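Local coordinates for pectinesterase A (Erwinia chrysanthemi, PDB 2NTP), which catalyses the hydrolysis of methyl esters in pectin, releasing methanol and polygalacturonate in the first step of plant tissue maceration, at residues A[267-272]-A[302-307]; A[101-106]-A[145-150]; A[54-59]-A[97-102]; A[48-53]-A[93-98]. One frame throughout, in Å; residues are numbered along the deposited sequence.

From the N terminus, contact 4 opens first, at 48-53, and contact 3 at 54-59 directly after it. Their partners, 93-98 and 97-102, follow in the same order and overlap, so the two loops cross, and one turn of the right-handed parallel beta-helix is laid on the next. Contact 2 starts at 101-106, where contact 3 ends, and returns at 145-150. Contact 1, much later, joins 267-272 to 302-307, about 24 Å from contact 2 between centres. Contact 3 lies in one long parallel sheet and contact 1 starts there; contact 2 rounds a corner into a second. Contact 4 joins the ends of two neighbouring strands of a third sheet, and the turns that follow them, coil to coil.

Contact 1: residues A[267-272]-A[302-307]; sequences FLNTSM and FEYKSY
Phe267 pairs in parallel with Glu303: its N donates to Phe302 O at 3.0 Å, its O accepts from Tyr304 N at 2.8 Å, and its CB rests against Glu303 CG. Leu268, on the opposite face, lays CD2 3.9 Å from Tyr304 CB; the tyrosine hydroxyl is hydrogen-bonded to Asp322. Asn269 then turns the corner in the left-handed backbone region (phi 49°), which asparagine tolerates well, and Lys305 adopts the same conformation beside it. Asn269 N donates to Tyr304 O at 2.8 Å, and its side-chain amide stands almost perpendicular to the Tyr304 ring, with ND2 against Lys305 CB and a water linking ND2 to Lys305 O. Thr270 returns OG1 to Leu268 O and offers its own O to Tyr307 N. Ser271 is small enough for the Tyr307 ring to fold over it: CB lies over one ring face, 3.7 Å from the centroid, a CH-pi contact permitted by a tyrosine chi1 of 62°, which swings the ring back across Ser271. Finally Met272 N donates to Tyr307 O at 2.7 Å, while its extended side chain lays CE against both Ser306 OG and Glu303 OE2, each 3.4 Å away. That hydroxyl donates to Glu303 OE2, and Arg317 holds the other carboxylate oxygen. Two matching corners stacked turn on turn, here at the last strand of the sheet, are characteristic of the right-handed parallel beta-helix of pectin methylesterases.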
loop_
_atom_site.group_PDB
_atom_site.type_symbol
_atom_site.label_atom_id
_atom_site.label_comp_id
_atom_site.label_asym_id
_atom_site.label_seq_id
_atom_site.Cartn_x
_atom_site.Cartn_y
_atom_site.Cartn_z
ATOM N N PHE A 267 9.605 -5.055 11.211
ATOM C CA PHE A 267 8.450 -5.629 11.901
ATOM C C PHE A 267 8.734 -5.653 13.392
ATOM O O PHE A 267 9.759 -6.186 13.818
ATOM C CB PHE A 267 8.177 -7.061 11.431
ATOM C CG PHE A 267 7.648 -7.156 10.030
ATOM C CD1 PHE A 267 8.519 -7.280 8.949
ATOM C CD2 PHE A 267 6.273 -7.137 9.784
ATOM C CE1 PHE A 267 8.033 -7.371 7.649
ATOM C CE2 PHE A 267 5.779 -7.227 8.484
ATOM C CZ PHE A 267 6.663 -7.345 7.415
ATOM N N LEU A 268 7.821 -5.090 14.181
ATOM C CA LEU A 268 7.927 -5.160 15.639
ATOM C C LEU A 268 6.661 -5.724 16.267
ATOM O O LEU A 268 5.556 -5.295 15.930
ATOM C CB LEU A 268 8.246 -3.792 16.247
ATOM C CG LEU A 268 9.484 -3.054 15.730
ATOM C CD1 LEU A 268 9.056 -1.979 14.739
ATOM C CD2 LEU A 268 10.258 -2.441 16.885
ATOM N N ASN A 269 6.833 -6.686 17.175
ATOM C CA ASN A 269 5.715 -7.273 17.931
ATOM C C ASN A 269 4.551 -7.702 17.030
ATOM O O ASN A 269 3.379 -7.418 17.314
ATOM C CB ASN A 269 5.238 -6.291 19.012
ATOM C CG ASN A 269 6.345 -5.913 19.991
ATOM O OD1 ASN A 269 6.757 -4.749 20.069
ATOM N ND2 ASN A 269 6.835 -6.898 20.736
ATOM N N THR A 270 4.886 -8.398 15.948
ATOM C CA THR A 270 3.914 -8.758 14.924
ATOM C C THR A 270 3.791 -10.276 14.779
ATOM O O THR A 270 4.795 -10.984 14.758
ATOM C CB THR A 270 4.269 -8.058 13.585
ATOM O OG1 THR A 270 3.975 -6.664 13.710
ATOM C CG2 THR A 270 3.473 -8.624 12.410
ATOM N N SER A 271 2.556 -10.768 14.704
ATOM C CA SER A 271 2.323 -12.198 14.504
ATOM C C SER A 271 2.486 -12.558 13.033
ATOM O O SER A 271 2.183 -11.758 12.149
ATOM C CB SER A 271 0.947 -12.628 15.012
ATOM O OG SER A 271 -0.092 -12.062 14.249
ATOM N N MET A 272 2.978 -13.765 12.781
ATOM C CA MET A 272 3.192 -14.237 11.418
ATOM C C MET A 272 2.804 -15.694 11.330
ATOM O O MET A 272 3.311 -16.515 12.095
ATOM C CB MET A 272 4.661 -14.087 11.019
ATOM C CG MET A 272 5.179 -12.669 11.028
ATOM S SD MET A 272 6.959 -12.593 10.816
ATOM C CE MET A 272 7.178 -10.817 10.858
ATOM N N PHE A 302 14.573 -5.900 9.149
ATOM C CA PHE A 302 14.699 -6.321 10.551
ATOM C C PHE A 302 13.384 -6.742 11.184
ATOM O O PHE A 302 12.312 -6.319 10.754
ATOM C CB PHE A 302 15.307 -5.202 11.402
ATOM C CG PHE A 302 16.650 -4.727 10.926
ATOM C CD1 PHE A 302 17.807 -5.432 11.253
ATOM C CD2 PHE A 302 16.759 -3.571 10.162
ATOM C CE1 PHE A 302 19.057 -4.991 10.812
ATOM C CE2 PHE A 302 18.005 -3.126 9.714
ATOM C CZ PHE A 302 19.153 -3.839 10.042
ATOM N N GLU A 303 13.490 -7.564 12.228
ATOM C CA GLU A 303 12.353 -7.944 13.054
ATOM C C GLU A 303 12.661 -7.718 14.529
ATOM O O GLU A 303 13.824 -7.684 14.940
ATOM C CB GLU A 303 11.998 -9.415 12.850
ATOM C CG GLU A 303 11.348 -9.732 11.525
ATOM C CD GLU A 303 11.261 -11.221 11.297
ATOM O OE1 GLU A 303 12.209 -11.786 10.718
ATOM O OE2 GLU A 303 10.257 -11.828 11.722
ATOM N N TYR A 304 11.604 -7.580 15.317
ATOM C CA TYR A 304 11.723 -7.514 16.759
ATOM C C TYR A 304 10.531 -8.237 17.366
ATOM O O TYR A 304 9.389 -7.836 17.168
ATOM C CB TYR A 304 11.779 -6.061 17.237
ATOM C CG TYR A 304 11.895 -5.918 18.743
ATOM C CD1 TYR A 304 13.101 -6.170 19.400
ATOM C CD2 TYR A 304 10.797 -5.527 19.509
ATOM C CE1 TYR A 304 13.209 -6.034 20.782
ATOM C CE2 TYR A 304 10.893 -5.384 20.893
ATOM C CZ TYR A 304 12.101 -5.641 21.521
ATOM O OH TYR A 304 12.194 -5.504 22.891
ATOM N N LYS A 305 10.820 -9.325 18.071
ATOM C CA LYS A 305 9.815 -10.103 18.798
ATOM C C LYS A 305 8.605 -10.514 17.947
ATOM O O LYS A 305 7.454 -10.400 18.377
ATOM C CB LYS A 305 9.404 -9.380 20.093
ATOM C CG LYS A 305 10.588 -9.177 21.032
ATOM C CD LYS A 305 10.180 -8.671 22.399
ATOM C CE LYS A 305 11.364 -8.752 23.355
ATOM N NZ LYS A 305 11.021 -8.332 24.745
ATOM N N SER A 306 8.880 -10.995 16.734
ATOM C CA SER A 306 7.841 -11.629 15.940
ATOM C C SER A 306 7.360 -12.879 16.678
ATOM O O SER A 306 8.100 -13.469 17.469
ATOM C CB SER A 306 8.352 -11.994 14.547
ATOM O OG SER A 306 8.762 -10.845 13.830
ATOM N N TYR A 307 6.115 -13.263 16.441
ATOM C CA TYR A 307 5.585 -14.494 17.019
ATOM C C TYR A 307 4.669 -15.190 16.014
ATOM O O TYR A 307 4.446 -14.676 14.916
ATOM C CB TYR A 307 4.916 -14.232 18.380
ATOM C CG TYR A 307 3.721 -13.308 18.348
ATOM C CD1 TYR A 307 3.882 -11.925 18.208
ATOM C CD2 TYR A 307 2.431 -13.811 18.488
ATOM C CE1 TYR A 307 2.780 -11.069 18.181
ATOM C CE2 TYR A 307 1.324 -12.966 18.474
ATOM C CZ TYR A 307 1.506 -11.598 18.317
ATOM O OH TYR A 307 0.405 -10.763 18.289
HETATM O O HOH W 1 0.685 -8.327 17.076
HETATM O O HOH W 2 5.957 -9.511 20.611
HETATM O O HOH W 3 7.587 -8.544 14.755
#

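Contact 2: residues A[101-106]-A[145-150]; sequences QSLTIR and KDVSLV
Thr104 and Ser148 sit within a parallel pair of strands, 103-106 and 147-150, whose axes run 4.7 Å apart and 14° from parallel. The backbone ladder alternates between the strands: Ser148 N donates to Leu103 O, Ile105 N to Ser148 O at 2.8 Å, and Val150 N to Ile105 O. At the corner, Ser102 N donates to Lys145 O at 3.1 Å, whereas the bond from Leu103 N to Asp146 O is weak, at the place where both segments turn.

Polar side chains meet at that bend. Ser102 and Asp146 both take left-handed backbone angles, and Ser102 OG donates to Asp146 OD2 at 2.9 Å, on the lone pair turned away from the other carboxylate oxygen. A short hydroxyl matched to a short acid thus bridges adjacent corners.

Apolar contacts fill the face bearing Leu103, Ile105, Val147 and Leu149. Ile105 and Leu149 run alongside each other in the same direction, with CD1 of the first 3.9 Å from CD2 of the second, and branched aliphatic residues suit this buried layer. On the other face Thr104 OG1 lies 3.5 Å from Ser148 CB, its hydroxyl held by Arg62 O. Farther along, Arg106 CG packs on Val150 CB at 3.8 Å, chi1 of -47° laying the aliphatic stem alongside the valine; its guanidinium pairs with Asp108. Asp154, the proton donor, follows strand 147-150 in the chain, its side chain about 11 Å from that of Leu149. In-register stacking of like residues, as in the aliphatic row and the Thr104-Ser148 pair, is the hallmark of a parallel beta-helix.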
loop_
_atom_site.group_PDB
_atom_site.type_symbol
_atom_site.label_atom_id
_atom_site.label_comp_id
_atom_site.label_asym_id
_atom_site.label_seq_id
_atom_site.Cartn_x
_atom_site.Cartn_y
_atom_site.Cartn_z
ATOM N N GLN A 101 -11.271 7.441 7.158
ATOM C CA GLN A 101 -11.692 6.587 8.262
ATOM C C GLN A 101 -12.891 5.725 7.878
ATOM O O GLN A 101 -13.783 6.191 7.169
ATOM C CB GLN A 101 -12.040 7.425 9.502
ATOM C CG GLN A 101 -12.399 6.575 10.727
ATOM C CD GLN A 101 -12.952 7.380 11.890
ATOM O OE1 GLN A 101 -13.376 8.525 11.731
ATOM N NE2 GLN A 101 -12.953 6.774 13.073
ATOM N N SER A 102 -12.885 4.476 8.346
ATOM C CA SER A 102 -14.027 3.556 8.266
ATOM C C SER A 102 -14.547 3.382 6.843
ATOM O O SER A 102 -15.728 3.590 6.554
ATOM C CB SER A 102 -15.136 3.987 9.238
ATOM O OG SER A 102 -14.652 3.972 10.565
ATOM N N LEU A 103 -13.639 3.013 5.948
ATOM C CA LEU A 103 -14.003 2.747 4.563
ATOM C C LEU A 103 -13.033 1.786 3.902
ATOM O O LEU A 103 -11.923 1.570 4.388
ATOM C CB LEU A 103 -14.130 4.045 3.761
ATOM C CG LEU A 103 -12.959 5.020 3.711
ATOM C CD1 LEU A 103 -11.966 4.600 2.652
ATOM C CD2 LEU A 103 -13.452 6.446 3.452
ATOM N N THR A 104 -13.484 1.200 2.800
ATOM C CA THR A 104 -12.674 0.278 2.007
ATOM C C THR A 104 -12.315 0.941 0.684
ATOM O O THR A 104 -13.157 1.601 0.066
ATOM C CB THR A 104 -13.427 -1.038 1.747
ATOM O OG1 THR A 104 -13.754 -1.660 3.000
ATOM C CG2 THR A 104 -12.579 -1.999 0.901
ATOM N N ILE A 105 -11.058 0.772 0.273
ATOM C CA ILE A 105 -10.562 1.247 -1.017
ATOM C C ILE A 105 -10.042 0.026 -1.781
ATOM O O ILE A 105 -9.182 -0.705 -1.283
ATOM C CB ILE A 105 -9.418 2.280 -0.853
ATOM C CG1 ILE A 105 -9.871 3.463 0.020
ATOM C CG2 ILE A 105 -8.937 2.759 -2.224
ATOM C CD1 ILE A 105 -8.724 4.320 0.578
ATOM N N ARG A 106 -10.583 -0.198 -2.975
ATOM C CA ARG A 106 -10.242 -1.377 -3.772
ATOM C C ARG A 106 -9.719 -1.018 -5.155
ATOM O O ARG A 106 -10.194 -0.066 -5.786
ATOM C CB ARG A 106 -11.465 -2.289 -3.971
ATOM C CG ARG A 106 -12.288 -2.599 -2.732
ATOM C CD ARG A 106 -13.204 -3.807 -2.984
ATOM N NE ARG A 106 -14.026 -3.643 -4.186
ATOM C CZ ARG A 106 -15.348 -3.811 -4.243
ATOM N NH1 ARG A 106 -16.045 -4.176 -3.169
ATOM N NH2 ARG A 106 -15.979 -3.622 -5.392
ATOM N N LYS A 145 -7.408 5.330 9.253
ATOM C CA LYS A 145 -7.855 4.603 10.446
ATOM C C LYS A 145 -9.081 3.753 10.140
ATOM O O LYS A 145 -10.053 4.253 9.573
ATOM C CB LYS A 145 -8.165 5.561 11.601
ATOM C CG LYS A 145 -8.529 4.826 12.897
ATOM C CD LYS A 145 -8.497 5.711 14.121
ATOM C CE LYS A 145 -8.711 4.892 15.388
ATOM N NZ LYS A 145 -7.510 4.082 15.776
ATOM N N ASP A 146 -9.032 2.479 10.532
ATOM C CA ASP A 146 -10.116 1.535 10.253
ATOM C C ASP A 146 -10.424 1.538 8.750
ATOM O O ASP A 146 -11.569 1.708 8.314
ATOM C CB ASP A 146 -11.347 1.869 11.104
ATOM C CG ASP A 146 -12.464 0.846 10.965
ATOM O OD1 ASP A 146 -12.182 -0.366 10.842
ATOM O OD2 ASP A 146 -13.639 1.275 10.991
ATOM N N VAL A 147 -9.373 1.363 7.959
ATOM C CA VAL A 147 -9.489 1.353 6.503
ATOM C C VAL A 147 -9.058 -0.017 5.986
ATOM O O VAL A 147 -8.158 -0.642 6.546
ATOM C CB VAL A 147 -8.627 2.478 5.861
ATOM C CG1 VAL A 147 -8.496 2.299 4.353
ATOM C CG2 VAL A 147 -9.226 3.854 6.172
ATOM N N SER A 148 -9.730 -0.481 4.939
ATOM C CA SER A 148 -9.366 -1.721 4.266
ATOM C C SER A 148 -8.888 -1.404 2.865
ATOM O O SER A 148 -9.580 -0.707 2.133
ATOM C CB SER A 148 -10.571 -2.662 4.205
ATOM O OG SER A 148 -10.283 -3.817 3.425
ATOM N N LEU A 149 -7.706 -1.910 2.508
ATOM C CA LEU A 149 -7.138 -1.712 1.176
ATOM C C LEU A 149 -7.061 -3.048 0.456
ATOM O O LEU A 149 -6.453 -3.999 0.963
ATOM C CB LEU A 149 -5.741 -1.092 1.268
ATOM C CG LEU A 149 -5.586 0.202 2.069
ATOM C CD1 LEU A 149 -4.131 0.670 2.021
ATOM C CD2 LEU A 149 -6.527 1.284 1.554
ATOM N N VAL A 150 -7.681 -3.117 -0.717
ATOM C CA VAL A 150 -7.826 -4.382 -1.439
ATOM C C VAL A 150 -7.137 -4.366 -2.796
ATOM O O VAL A 150 -7.362 -3.470 -3.609
ATOM C CB VAL A 150 -9.319 -4.744 -1.635
ATOM C CG1 VAL A 150 -9.461 -5.989 -2.489
ATOM C CG2 VAL A 150 -10.013 -4.930 -0.271
#

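Contact 3: residues A[54-59]-A[97-102]; sequences NLHLKG and DFSAQS
His56 and Ser99 sit next to each other on one face of the sheet, joined by a 2.7 Å hydrogen bond between ND1 and OG. The imidazole is gripped at both nitrogens, for NE2 donates to Asn54 OD1 at 2.7 Å with an angle of 171° and with the acceptor nearly in the ring plane; held from both ends, the ring can hardly flip. Ser99 places its hydroxyl in reach of ND1 by a chi1 of 72°, which sets OG between the backbone N and the carbonyl carbon, and a water ties the same OG to Leu57 O.

Parallel strands 55-59 and 99-101, only 6° from parallel, carry this pair as neighbouring rungs of the beta-helix, linked by bonds such as Leu57 N to Ser99 O at 2.9 Å. On the inner side Phe98, in the turn just before its strand, slants across Leu57, whose CD1 meets the edge of the ring 3.8 Å from CZ. Bulky apolar groups are suited to this buried layer, where Leu55 also leans on the ring.

Nearer the outside, the extended chains of Lys58 and Gln101 run side by side, Lys58 CE 3.6 Å from Gln101 OE1, and one water accepts from Lys58 NZ while donating to that oxygen. Gly59, lacking CB, can bring its CA within 3.1 Å of Ser102 O as segment 97-102 turns its corner at Ser102, while Gly59 N donates to Gln101 O.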
loop_
_atom_site.group_PDB
_atom_site.type_symbol
_atom_site.label_atom_id
_atom_site.label_comp_id
_atom_site.label_asym_id
_atom_site.label_seq_id
_atom_site.Cartn_x
_atom_site.Cartn_y
_atom_site.Cartn_z
ATOM N N ASN A 54 -5.871 19.192 3.887
ATOM C CA ASN A 54 -6.792 19.150 5.028
ATOM C C ASN A 54 -8.181 18.611 4.659
ATOM O O ASN A 54 -9.204 19.068 5.182
ATOM C CB ASN A 54 -6.886 20.549 5.667
ATOM C CG ASN A 54 -7.086 20.513 7.177
ATOM O OD1 ASN A 54 -7.253 19.455 7.789
ATOM N ND2 ASN A 54 -7.069 21.694 7.786
ATOM N N LEU A 55 -8.205 17.648 3.736
ATOM C CA LEU A 55 -9.440 16.965 3.346
ATOM C C LEU A 55 -9.552 15.649 4.094
ATOM O O LEU A 55 -8.548 14.947 4.270
ATOM C CB LEU A 55 -9.484 16.716 1.835
ATOM C CG LEU A 55 -10.680 15.887 1.343
ATOM C CD1 LEU A 55 -11.981 16.690 1.419
ATOM C CD2 LEU A 55 -10.442 15.356 -0.051
ATOM N N HIS A 56 -10.770 15.327 4.526
ATOM C CA HIS A 56 -11.030 14.170 5.392
ATOM C C HIS A 56 -12.293 13.426 4.973
ATOM O O HIS A 56 -13.367 14.021 4.843
ATOM C CB HIS A 56 -11.110 14.616 6.852
ATOM C CG HIS A 56 -9.969 15.491 7.263
ATOM N ND1 HIS A 56 -8.770 14.986 7.718
ATOM C CD2 HIS A 56 -9.823 16.837 7.231
ATOM C CE1 HIS A 56 -7.946 15.982 7.976
ATOM N NE2 HIS A 56 -8.555 17.116 7.674
ATOM N N LEU A 57 -12.140 12.124 4.743
ATOM C CA LEU A 57 -13.252 11.256 4.370
ATOM C C LEU A 57 -13.568 10.327 5.528
ATOM O O LEU A 57 -12.658 9.768 6.136
ATOM C CB LEU A 57 -12.914 10.435 3.117
ATOM C CG LEU A 57 -12.418 11.173 1.866
ATOM C CD1 LEU A 57 -12.102 10.192 0.743
ATOM C CD2 LEU A 57 -13.448 12.211 1.391
ATOM N N LYS A 58 -14.856 10.188 5.836
ATOM C CA LYS A 58 -15.326 9.265 6.863
ATOM C C LYS A 58 -16.464 8.420 6.306
ATOM O O LYS A 58 -17.528 8.949 5.982
ATOM C CB LYS A 58 -15.794 10.027 8.114
ATOM C CG LYS A 58 -16.145 9.125 9.291
ATOM C CD LYS A 58 -16.562 9.934 10.513
ATOM C CE LYS A 58 -16.980 9.025 11.663
ATOM N NZ LYS A 58 -17.223 9.797 12.924
ATOM N N GLY A 59 -16.231 7.116 6.188
ATOM C CA GLY A 59 -17.253 6.191 5.727
ATOM C C GLY A 59 -18.173 5.787 6.862
ATOM O O GLY A 59 -17.788 5.845 8.033
ATOM N N ASP A 97 -2.105 16.441 5.020
ATOM C CA ASP A 97 -3.092 16.343 6.103
ATOM C C ASP A 97 -4.421 15.726 5.679
ATOM O O ASP A 97 -5.490 16.146 6.131
ATOM C CB ASP A 97 -3.278 17.703 6.784
ATOM C CG ASP A 97 -1.993 18.213 7.399
ATOM O OD1 ASP A 97 -1.398 17.490 8.226
ATOM O OD2 ASP A 97 -1.568 19.330 7.049
ATOM N N PHE A 98 -4.335 14.719 4.809
ATOM C CA PHE A 98 -5.490 13.926 4.420
ATOM C C PHE A 98 -5.752 12.867 5.477
ATOM O O PHE A 98 -4.809 12.327 6.055
ATOM C CB PHE A 98 -5.238 13.229 3.073
ATOM C CG PHE A 98 -6.356 12.308 2.651
ATOM C CD1 PHE A 98 -7.502 12.822 2.047
ATOM C CD2 PHE A 98 -6.276 10.927 2.877
ATOM C CE1 PHE A 98 -8.550 11.981 1.667
ATOM C CE2 PHE A 98 -7.325 10.078 2.503
ATOM C CZ PHE A 98 -8.460 10.603 1.895
ATOM N N SER A 99 -7.022 12.569 5.722
ATOM C CA SER A 99 -7.382 11.367 6.472
ATOM C C SER A 99 -8.568 10.649 5.848
ATOM O O SER A 99 -9.453 11.277 5.264
ATOM C CB SER A 99 -7.634 11.661 7.958
ATOM O OG SER A 99 -8.841 12.368 8.174
ATOM N N ALA A 100 -8.548 9.321 5.948
ATOM C CA ALA A 100 -9.706 8.495 5.642
ATOM C C ALA A 100 -9.989 7.596 6.832
ATOM O O ALA A 100 -9.061 7.056 7.443
ATOM C CB ALA A 100 -9.463 7.662 4.386
ATOM N N GLN A 101 -11.271 7.441 7.158
ATOM C CA GLN A 101 -11.692 6.587 8.262
ATOM C C GLN A 101 -12.891 5.725 7.878
ATOM O O GLN A 101 -13.783 6.191 7.169
ATOM C CB GLN A 101 -12.040 7.425 9.502
ATOM C CG GLN A 101 -12.399 6.575 10.727
ATOM C CD GLN A 101 -12.952 7.380 11.890
ATOM O OE1 GLN A 101 -13.376 8.525 11.731
ATOM N NE2 GLN A 101 -12.953 6.774 13.073
ATOM N N SER A 102 -12.885 4.476 8.346
ATOM C CA SER A 102 -14.027 3.556 8.266
ATOM C C SER A 102 -14.547 3.382 6.843
ATOM O O SER A 102 -15.728 3.590 6.554
ATOM C CB SER A 102 -15.136 3.987 9.238
ATOM O OG SER A 102 -14.652 3.972 10.565
HETATM O O HOH W 4 -11.184 11.136 8.091
HETATM O O HOH W 5 -14.472 9.790 13.900
#

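Contact 4: residues A[48-53]-A[93-98]; sequences LTITRN and ISAKDF
Ile50 and Ile93 form a single parallel beta bridge, CA to CA 4.9 Å, after which Ser94 N donates to Ile50 O at 2.8 Å and both segments leave the sheet for a turn. The two isoleucines lie side by side, Ile50 CG1 touching Ile93 CD1 at 3.6 Å. That same CD1 sits over the centre of the Phe98 ring, so the phenyl is covered on one face by the Ile93 methyl, while the Ile50 and Phe98 side chains cross at about a right angle, Ile50 CG2 4.0 Å from Phe98 CD1. Beta-branched and aromatic groups fill the inside of the beta-helix here: the two isoleucines end strands 48-50 and 91-93 on successive coils, and Phe98 comes from the turn before strand 99-101. Beyond the bridge, the small Ala95 points its CB at 48-53, 3.3 Å from Arg52 O. Asn53 copies a strand's bonding with its side chain: OD1 accepts from Lys96 N at 2.8 Å in a nearly straight bond of 173°, the donor tilted from the amide carbonyl plane. Chi1 of -67° turns the amide toward Lys96, and the two side chains run alongside each other. A water donates to both Arg52 O and Lys96 O, linking the two backbones.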
loop_
_atom_site.group_PDB
_atom_site.type_symbol
_atom_site.label_atom_id
_atom_site.label_comp_id
_atom_site.label_asym_id
_atom_site.label_seq_id
_atom_site.Cartn_x
_atom_site.Cartn_y
_atom_site.Cartn_z
ATOM N N LEU A 48 -10.234 8.716 -7.704
ATOM C CA LEU A 48 -10.081 10.024 -7.074
ATOM C C LEU A 48 -8.628 10.461 -6.992
ATOM O O LEU A 48 -7.741 9.648 -6.726
ATOM C CB LEU A 48 -10.688 10.010 -5.665
ATOM C CG LEU A 48 -12.125 9.504 -5.508
ATOM C CD1 LEU A 48 -12.443 9.253 -4.038
ATOM C CD2 LEU A 48 -13.127 10.468 -6.131
ATOM N N THR A 49 -8.397 11.752 -7.216
ATOM C CA THR A 49 -7.093 12.361 -6.981
ATOM C C THR A 49 -7.303 13.531 -6.034
ATOM O O THR A 49 -8.054 14.462 -6.336
ATOM C CB THR A 49 -6.412 12.822 -8.286
ATOM O OG1 THR A 49 -6.233 11.692 -9.145
ATOM C CG2 THR A 49 -5.049 13.456 -7.997
ATOM N N ILE A 50 -6.656 13.456 -4.878
ATOM C CA ILE A 50 -6.824 14.450 -3.822
ATOM C C ILE A 50 -5.700 15.472 -3.886
ATOM O O ILE A 50 -4.537 15.134 -3.680
ATOM C CB ILE A 50 -6.844 13.785 -2.414
ATOM C CG1 ILE A 50 -7.935 12.704 -2.313
ATOM C CG2 ILE A 50 -6.943 14.842 -1.310
ATOM C CD1 ILE A 50 -9.301 13.101 -2.822
ATOM N N THR A 51 -6.053 16.724 -4.172
ATOM C CA THR A 51 -5.062 17.791 -4.301
ATOM C C THR A 51 -5.306 18.914 -3.302
ATOM O O THR A 51 -4.516 19.855 -3.218
ATOM C CB THR A 51 -5.037 18.390 -5.727
ATOM O OG1 THR A 51 -6.341 18.883 -6.059
ATOM C CG2 THR A 51 -4.603 17.335 -6.745
ATOM N N ARG A 52 -6.405 18.816 -2.562
ATOM C CA ARG A 52 -6.733 19.801 -1.544
ATOM C C ARG A 52 -6.214 19.360 -0.182
ATOM O O ARG A 52 -6.499 18.251 0.280
ATOM C CB ARG A 52 -8.236 20.038 -1.469
ATOM C CG ARG A 52 -8.602 21.292 -0.683
ATOM C CD ARG A 52 -10.061 21.286 -0.315
ATOM N NE ARG A 52 -10.460 22.498 0.398
ATOM C CZ ARG A 52 -10.293 22.697 1.704
ATOM N NH1 ARG A 52 -9.710 21.775 2.464
ATOM N NH2 ARG A 52 -10.708 23.830 2.256
ATOM N N ASN A 53 -5.457 20.252 0.451
ATOM C CA ASN A 53 -4.949 20.029 1.801
ATOM C C ASN A 53 -6.073 19.982 2.828
ATOM O O ASN A 53 -7.098 20.650 2.665
ATOM C CB ASN A 53 -3.958 21.134 2.185
ATOM C CG ASN A 53 -2.675 21.096 1.363
ATOM O OD1 ASN A 53 -2.250 20.045 0.877
ATOM N ND2 ASN A 53 -2.040 22.253 1.218
ATOM N N ILE A 93 -3.351 10.277 -3.358
ATOM C CA ILE A 93 -3.265 11.376 -2.387
ATOM C C ILE A 93 -2.065 12.250 -2.715
ATOM O O ILE A 93 -0.914 11.827 -2.545
ATOM C CB ILE A 93 -3.161 10.875 -0.912
ATOM C CG1 ILE A 93 -4.267 9.867 -0.572
ATOM C CG2 ILE A 93 -3.154 12.067 0.060
ATOM C CD1 ILE A 93 -5.692 10.401 -0.695
ATOM N N SER A 94 -2.346 13.458 -3.204
ATOM C CA SER A 94 -1.319 14.424 -3.596
ATOM C C SER A 94 -1.537 15.736 -2.848
ATOM O O SER A 94 -1.430 16.827 -3.422
ATOM C CB SER A 94 -1.362 14.671 -5.105
ATOM O OG SER A 94 -1.007 13.498 -5.816
ATOM N N ALA A 95 -1.871 15.608 -1.569
ATOM C CA ALA A 95 -2.103 16.753 -0.698
ATOM C C ALA A 95 -1.675 16.387 0.716
ATOM O O ALA A 95 -1.446 15.213 1.026
ATOM C CB ALA A 95 -3.563 17.150 -0.722
ATOM N N LYS A 96 -1.564 17.400 1.569
ATOM C CA LYS A 96 -1.137 17.208 2.946
ATOM C C LYS A 96 -2.327 17.100 3.883
ATOM O O LYS A 96 -3.409 17.596 3.581
ATOM C CB LYS A 96 -0.240 18.368 3.383
ATOM C CG LYS A 96 1.076 18.414 2.644
ATOM C CD LYS A 96 1.888 19.625 3.030
ATOM C CE LYS A 96 3.202 19.641 2.266
ATOM N NZ LYS A 96 2.976 19.561 0.796
ATOM N N ASP A 97 -2.105 16.441 5.020
ATOM C CA ASP A 97 -3.092 16.343 6.103
ATOM C C ASP A 97 -4.421 15.726 5.679
ATOM O O ASP A 97 -5.490 16.146 6.131
ATOM C CB ASP A 97 -3.278 17.703 6.784
ATOM C CG ASP A 97 -1.993 18.213 7.399
ATOM O OD1 ASP A 97 -1.398 17.490 8.226
ATOM O OD2 ASP A 97 -1.568 19.330 7.049
ATOM N N PHE A 98 -4.335 14.719 4.809
ATOM C CA PHE A 98 -5.490 13.926 4.420
ATOM C C PHE A 98 -5.752 12.867 5.477
ATOM O O PHE A 98 -4.809 12.327 6.055
ATOM C CB PHE A 98 -5.238 13.229 3.073
ATOM C CG PHE A 98 -6.356 12.308 2.651
ATOM C CD1 PHE A 98 -7.502 12.822 2.047
ATOM C CD2 PHE A 98 -6.276 10.927 2.877
ATOM C CE1 PHE A 98 -8.550 11.981 1.667
ATOM C CE2 PHE A 98 -7.325 10.078 2.503
ATOM C CZ PHE A 98 -8.460 10.603 1.895
HETATM O O HOH W 6 -1.051 19.682 -3.559
HETATM O O HOH W 7 -5.807 16.417 2.198
#